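Local coordinates for protein major centromere autoantigen B (Homo sapiens, PDB 1HLV) that binds the CENP-B box DNA of centromeres through helix-turn-helix domains and kinks the DNA on binding, at residues I82-F85 / Q86-A90; K101-A104 / L105-E109. All blocks are in the same frame, centred on the assembly; numbering follows the deposited sequence.

Interaction 1 of 2, residues I82-F85 / Q86-A90; sequences IAWF and QQIRA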
ATOM      1  N   ILE C  82      -5.041  10.657   8.297  1.00 43.00           N
ATOM      2  CA  ILE C  82      -4.229  11.116   7.175  1.00 41.83           C
ATOM      3  C   ILE C  82      -4.763  12.438   6.643  1.00 42.19           C
ATOM      4  O   ILE C  82      -4.018  13.411   6.526  1.00 43.22           O
ATOM      5  CB  ILE C  82      -4.211  10.071   6.031  1.00 40.66           C
ATOM      6  CG1 ILE C  82      -3.306   8.903   6.423  1.00 39.76           C
ATOM      7  CG2 ILE C  82      -3.741  10.706   4.734  1.00 40.15           C
ATOM      8  CD1 ILE C  82      -3.319   7.758   5.450  1.00 37.69           C
ATOM      9  N   ALA C  83      -6.053  12.472   6.326  1.00 40.93           N
ATOM     10  CA  ALA C  83      -6.665  13.683   5.808  1.00 40.67           C
ATOM     11  C   ALA C  83      -6.339  14.845   6.731  1.00 41.45           C
ATOM     12  O   ALA C  83      -6.014  15.948   6.279  1.00 40.27           O
ATOM     13  CB  ALA C  83      -8.166  13.510   5.710  1.00 38.88           C
ATOM     14  N   TRP C  84      -6.418  14.578   8.031  1.00 42.46           N
ATOM     15  CA  TRP C  84      -6.155  15.581   9.052  1.00 45.10           C
ATOM     16  C   TRP C  84      -4.739  16.168   9.037  1.00 47.41           C
ATOM     17  O   TRP C  84      -4.574  17.375   8.861  1.00 47.80           O
ATOM     18  CB  TRP C  84      -6.448  14.995  10.433  1.00 45.22           C
ATOM     19  CG  TRP C  84      -5.933  15.835  11.563  1.00 48.05           C
ATOM     20  CD1 TRP C  84      -6.492  16.982  12.064  1.00 48.62           C
ATOM     21  CD2 TRP C  84      -4.736  15.608  12.321  1.00 47.76           C
ATOM     22  NE1 TRP C  84      -5.717  17.478  13.084  1.00 48.43           N
ATOM     23  CE2 TRP C  84      -4.633  16.657  13.264  1.00 48.31           C
ATOM     24  CE3 TRP C  84      -3.740  14.618  12.294  1.00 46.31           C
ATOM     25  CZ2 TRP C  84      -3.572  16.746  14.176  1.00 47.33           C
ATOM     26  CZ3 TRP C  84      -2.688  14.704  13.197  1.00 47.04           C
ATOM     27  CH2 TRP C  84      -2.612  15.764  14.128  1.00 47.92           C
ATOM     28  N   PHE C  85      -3.718  15.332   9.223  1.00 49.20           N
ATOM     29  CA  PHE C  85      -2.354  15.847   9.239  1.00 50.98           C
ATOM     30  C   PHE C  85      -1.863  16.258   7.862  1.00 53.76           C
ATOM     31  O   PHE C  85      -0.934  17.057   7.740  1.00 54.45           O
ATOM     32  CB  PHE C  85      -1.377  14.841   9.886  1.00 48.08           C
ATOM     33  CG  PHE C  85      -1.066  13.617   9.049  1.00 42.97           C
ATOM     34  CD1 PHE C  85      -0.484  13.729   7.788  1.00 43.27           C
ATOM     35  CD2 PHE C  85      -1.282  12.345   9.566  1.00 41.29           C
ATOM     36  CE1 PHE C  85      -0.124  12.595   7.060  1.00 41.14           C
ATOM     37  CE2 PHE C  85      -0.924  11.207   8.849  1.00 40.20           C
ATOM     38  CZ  PHE C  85      -0.344  11.331   7.595  1.00 41.06           C
ATOM     39  N   GLN C  86      -2.489  15.712   6.827  1.00 56.48           N
ATOM     40  CA  GLN C  86      -2.109  16.031   5.459  1.00 59.64           C
ATOM     41  C   GLN C  86      -2.550  17.455   5.150  1.00 59.34           C
ATOM     42  O   GLN C  86      -2.048  18.091   4.227  1.00 59.68           O
ATOM     43  CB  GLN C  86      -2.781  15.055   4.502  1.00 62.34           C
ATOM     44  CG  GLN C  86      -1.893  14.603   3.378  1.00 68.27           C
ATOM     45  CD  GLN C  86      -2.387  13.314   2.756  1.00 72.82           C
ATOM     46  OE1 GLN C  86      -3.506  13.247   2.234  1.00 74.40           O
ATOM     47  NE2 GLN C  86      -1.556  12.276   2.815  1.00 74.42           N
ATOM     48  N   GLN C  87      -3.491  17.943   5.947  1.00 59.48           N
ATOM     49  CA  GLN C  87      -4.022  19.288   5.798  1.00 59.97           C
ATOM     50  C   GLN C  87      -3.105  20.266   6.532  1.00 58.47           C
ATOM     51  O   GLN C  87      -3.036  21.451   6.192  1.00 58.09           O
ATOM     52  CB  GLN C  87      -5.436  19.329   6.376  1.00 63.66           C
ATOM     53  CG  GLN C  87      -6.155  20.654   6.244  1.00 68.73           C
ATOM     54  CD  GLN C  87      -7.610  20.548   6.674  1.00 72.45           C
ATOM     55  OE1 GLN C  87      -7.912  20.106   7.787  1.00 74.42           O
ATOM     56  NE2 GLN C  87      -8.521  20.952   5.791  1.00 73.19           N
ATOM     57  N   ILE C  88      -2.408  19.753   7.545  1.00 56.45           N
ATOM     58  CA  ILE C  88      -1.465  20.545   8.331  1.00 53.60           C
ATOM     59  C   ILE C  88      -0.171  20.688   7.536  1.00 52.34           C
ATOM     60  O   ILE C  88       0.461  21.742   7.534  1.00 51.65           O
ATOM     61  CB  ILE C  88      -1.133  19.861   9.678  1.00 53.50           C
ATOM     62  CG1 ILE C  88      -2.368  19.848  10.583  1.00 53.15           C
ATOM     63  CG2 ILE C  88       0.028  20.579  10.356  1.00 52.48           C
ATOM     64  CD1 ILE C  88      -2.177  19.078  11.885  1.00 52.00           C
ATOM     65  N   ARG C  89       0.219  19.614   6.860  1.00 50.63           N
ATOM     66  CA  ARG C  89       1.432  19.633   6.066  1.00 50.18           C
ATOM     67  C   ARG C  89       1.233  20.488   4.829  1.00 49.69           C
ATOM     68  O   ARG C  89       2.195  20.950   4.223  1.00 49.45           O
ATOM     69  CB  ARG C  89       1.830  18.208   5.670  1.00 50.36           C
ATOM     70  CG  ARG C  89       2.096  17.314   6.877  1.00 52.03           C
ATOM     71  CD  ARG C  89       2.696  15.972   6.489  1.00 52.77           C
ATOM     72  NE  ARG C  89       4.045  16.124   5.961  1.00 53.05           N
ATOM     73  CZ  ARG C  89       4.429  15.657   4.782  1.00 54.08           C
ATOM     74  NH1 ARG C  89       3.558  15.008   4.022  1.00 55.32           N
ATOM     75  NH2 ARG C  89       5.670  15.855   4.353  1.00 53.38           N
ATOM     76  N   ALA C  90      -0.021  20.707   4.453  1.00 49.89           N
ATOM     77  CA  ALA C  90      -0.305  21.524   3.279  1.00 48.85           C
ATOM     78  C   ALA C  90       0.099  22.958   3.582  1.00 48.12           C
ATOM     79  O   ALA C  90       0.358  23.749   2.675  1.00 46.74           O
ATOM     80  CB  ALA C  90      -1.779  21.452   2.933  1.00 49.73           C
TER
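W84 and I88 make the main apolar contact of this helix end. The methyl CD1 of I88 sits over one face of the indole, 3.9 Å from the centroid of the six-membered ring of W84. The approach is 27° off the ring normal, a CH-pi contact. The closest pair is W84 CZ2 to I88 CD1, at 3.6 Å. With chi1 at 168° the W84 indole leaves CB on the side remote from the amide nitrogen, where the I88 methyl meets it.

A second pair is looser. I82 and Q86 run side by side and point the same way. The methyl CG2 of I82 lies against the amide end of Q86, with NE2 of Q86 at 3.3 Å from that CG2. On the F85 ring, CD of R89 comes in obliquely, 4.1 Å from CD1 of F85.

The backbone bonds change character along the segments. R89 N donates to F85 O at 2.9 Å, an i to i+4 bond. Q86 N likewise reaches I82 O, although that oxygen is less surely placed. Q87 N instead bonds W84 O at 3.2 Å, only three residues back. I88 N has weak bonds to both W84 O and F85 O.

F85 is buried, and its side chain meets L100 and F126 on the two following helices. W84 also packs on I99 and L100, while Q86, Q87 and R89 are exposed. Three- and four-residue bonds mixed in this way are common in the last turn of a helix, here the end of amphipathic helix 75-88 in the Tc5 transposase-type helix-turn-helix domain.

Interaction 2 of 2, residues K101-A104 / L105-E109; sequences KEKA and LRIAE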
ATOM      1  N   LYS C 101      -0.645  10.969  17.944  1.00 41.51           N
ATOM      2  CA  LYS C 101      -1.225   9.924  18.784  1.00 41.60           C
ATOM      3  C   LYS C 101      -2.444  10.402  19.553  1.00 43.17           C
ATOM      4  O   LYS C 101      -3.348   9.625  19.862  1.00 44.18           O
ATOM      5  CB  LYS C 101      -0.187   9.401  19.770  1.00 39.99           C
ATOM      6  CG  LYS C 101      -0.738   8.368  20.721  1.00 36.88           C
ATOM      7  CD  LYS C 101       0.356   7.775  21.568  1.00 36.70           C
ATOM      8  CE  LYS C 101      -0.196   6.720  22.505  1.00 37.46           C
ATOM      9  NZ  LYS C 101       0.884   6.100  23.322  1.00 36.40           N
ATOM     10  N   GLU C 102      -2.455  11.689  19.864  1.00 45.17           N
ATOM     11  CA  GLU C 102      -3.546  12.302  20.603  1.00 45.90           C
ATOM     12  C   GLU C 102      -4.782  12.376  19.706  1.00 44.41           C
ATOM     13  O   GLU C 102      -5.900  12.034  20.112  1.00 42.70           O
ATOM     14  CB  GLU C 102      -3.106  13.696  21.029  1.00 49.94           C
ATOM     15  CG  GLU C 102      -4.062  14.460  21.898  1.00 57.27           C
ATOM     16  CD  GLU C 102      -3.476  15.804  22.280  1.00 63.18           C
ATOM     17  OE1 GLU C 102      -2.411  15.815  22.943  1.00 66.65           O
ATOM     18  OE2 GLU C 102      -4.063  16.847  21.909  1.00 66.30           O
ATOM     19  N   LYS C 103      -4.556  12.817  18.476  1.00 42.41           N
ATOM     20  CA  LYS C 103      -5.615  12.942  17.494  1.00 41.60           C
ATOM     21  C   LYS C 103      -6.224  11.583  17.152  1.00 40.42           C
ATOM     22  O   LYS C 103      -7.428  11.475  16.967  1.00 39.63           O
ATOM     23  CB  LYS C 103      -5.066  13.603  16.229  1.00 40.98           C
ATOM     24  CG  LYS C 103      -6.096  13.814  15.140  1.00 43.76           C
ATOM     25  CD  LYS C 103      -7.204  14.751  15.589  1.00 44.33           C
ATOM     26  CE  LYS C 103      -8.118  15.104  14.430  1.00 44.20           C
ATOM     27  NZ  LYS C 103      -9.215  16.027  14.840  1.00 45.17           N
ATOM     28  N   ALA C 104      -5.391  10.550  17.075  1.00 40.70           N
ATOM     29  CA  ALA C 104      -5.871   9.213  16.747  1.00 40.59           C
ATOM     30  C   ALA C 104      -6.793   8.664  17.829  1.00 41.74           C
ATOM     31  O   ALA C 104      -7.797   8.007  17.534  1.00 42.24           O
ATOM     32  CB  ALA C 104      -4.703   8.272  16.537  1.00 39.82           C
ATOM     33  N   LEU C 105      -6.451   8.925  19.087  1.00 42.44           N
ATOM     34  CA  LEU C 105      -7.276   8.449  20.189  1.00 41.40           C
ATOM     35  C   LEU C 105      -8.631   9.159  20.206  1.00 41.57           C
ATOM     36  O   LEU C 105      -9.634   8.571  20.616  1.00 41.06           O
ATOM     37  CB  LEU C 105      -6.541   8.642  21.518  1.00 39.56           C
ATOM     38  CG  LEU C 105      -5.364   7.680  21.754  1.00 40.37           C
ATOM     39  CD1 LEU C 105      -4.659   8.035  23.057  1.00 36.95           C
ATOM     40  CD2 LEU C 105      -5.868   6.236  21.806  1.00 36.30           C
ATOM     41  N   ARG C 106      -8.663  10.410  19.750  1.00 41.54           N
ATOM     42  CA  ARG C 106      -9.909  11.173  19.707  1.00 44.89           C
ATOM     43  C   ARG C 106     -10.809  10.689  18.577  1.00 42.97           C
ATOM     44  O   ARG C 106     -12.023  10.606  18.739  1.00 43.12           O
ATOM     45  CB  ARG C 106      -9.634  12.661  19.502  1.00 49.74           C
ATOM     46  CG  ARG C 106      -9.087  13.387  20.706  1.00 57.80           C
ATOM     47  CD  ARG C 106      -8.592  14.749  20.260  1.00 65.74           C
ATOM     48  NE  ARG C 106      -7.993  15.534  21.334  1.00 71.90           N
ATOM     49  CZ  ARG C 106      -7.256  16.622  21.125  1.00 74.90           C
ATOM     50  NH1 ARG C 106      -7.031  17.037  19.881  1.00 76.27           N
ATOM     51  NH2 ARG C 106      -6.753  17.302  22.150  1.00 75.71           N
ATOM     52  N   ILE C 107     -10.210  10.398  17.426  1.00 40.92           N
ATOM     53  CA  ILE C 107     -10.956   9.906  16.281  1.00 38.14           C
ATOM     54  C   ILE C 107     -11.545   8.545  16.662  1.00 39.66           C
ATOM     55  O   ILE C 107     -12.686   8.236  16.326  1.00 39.40           O
ATOM     56  CB  ILE C 107     -10.040   9.765  15.049  1.00 36.05           C
ATOM     57  CG1 ILE C 107      -9.515  11.143  14.639  1.00 35.53           C
ATOM     58  CG2 ILE C 107     -10.794   9.134  13.884  1.00 34.07           C
ATOM     59  CD1 ILE C 107      -8.568  11.123  13.434  1.00 30.95           C
ATOM     60  N   ALA C 108     -10.773   7.743  17.390  1.00 39.40           N
ATOM     61  CA  ALA C 108     -11.246   6.430  17.802  1.00 41.63           C
ATOM     62  C   ALA C 108     -12.474   6.539  18.702  1.00 42.86           C
ATOM     63  O   ALA C 108     -13.368   5.695  18.636  1.00 43.44           O
ATOM     64  CB  ALA C 108     -10.139   5.661  18.520  1.00 38.23           C
ATOM     65  N   GLU C 109     -12.510   7.571  19.541  1.00 44.43           N
ATOM     66  CA  GLU C 109     -13.639   7.784  20.440  1.00 45.97           C
ATOM     67  C   GLU C 109     -14.867   8.103  19.609  1.00 45.44           C
ATOM     68  O   GLU C 109     -15.958   7.587  19.865  1.00 43.73           O
ATOM     69  CB  GLU C 109     -13.384   8.962  21.384  1.00 48.62           C
ATOM     70  CG  GLU C 109     -12.522   8.664  22.592  1.00 55.96           C
ATOM     71  CD  GLU C 109     -12.358   9.883  23.503  1.00 60.21           C
ATOM     72  OE1 GLU C 109     -13.389  10.398  24.006  1.00 60.90           O
ATOM     73  OE2 GLU C 109     -11.200  10.322  23.708  1.00 61.41           O
TER
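E102 and R106 lie side by side, one helical turn apart, and form an i to i+4 salt bridge on helix 97-111 of the Tc5 transposase-type DNA-binding domain. OE2 of E102 is 2.7 Å from NH2 of R106. The two charged groups do not lie flat together: the carboxylate and guanidinium planes are 62° apart. OE2 comes over one face of the guanidinium, and CG of E102 lies over its rim. CG of E102 is anti to the backbone N (chi1 -176°), and the extended chain carries the carboxylate to R106. The R106 chain is extended from CG to NE, which brings its guanidinium alongside E102. The ion pair probably offsets part of the charge of R106.

K103 and I107 meet on another side of the helix, their side chains at a slant. The K103 chain bends at chi2 (62°), and both CG and CE come near the I107 methyl CD1, with CG to CD1 at 4.0 Å. K103 also makes a cation-pi contact with W84 of helix 75-88.

A104, I107 and A108 are buried. They turn to helix 75-88, where A104 meets L81, I107 meets L80 and A108 meets L77. F116 packs on A104 and A108 as well. L105 leans back over the preceding turn, its CG 3.4 Å from K101 O.

Regular backbone bonds hold the turns. A108 N bonds A104 O at 3.0 Å, and R106 N bonds E102 O at 3.2 Å. I107 N donates to K103 O at 3.0 Å, and CG1 of I107 touches that same oxygen at 3.1 Å.

How the interactions relate
Interaction 1 lies on helix 75-88 and interaction 2 on helix 97-111, the next helix along the chain. Interaction 1 closes before interaction 2 opens. Both belong to the Tc5 transposase-type DNA-binding domain, and their centres are about 15 Å apart. They touch where W84 CD1 meets K103 CE at 3.4 Å. This contact and the leucines of helix 75-88 join the two helices. F126 of helix 120-129 packs on the helix of interaction 1, so three helices are linked. Interaction 2 comes nearer the DNA, about 6 Å at the nearest atom against about 11 Å. The two helices thus pack as parts of one helical DNA-binding domain.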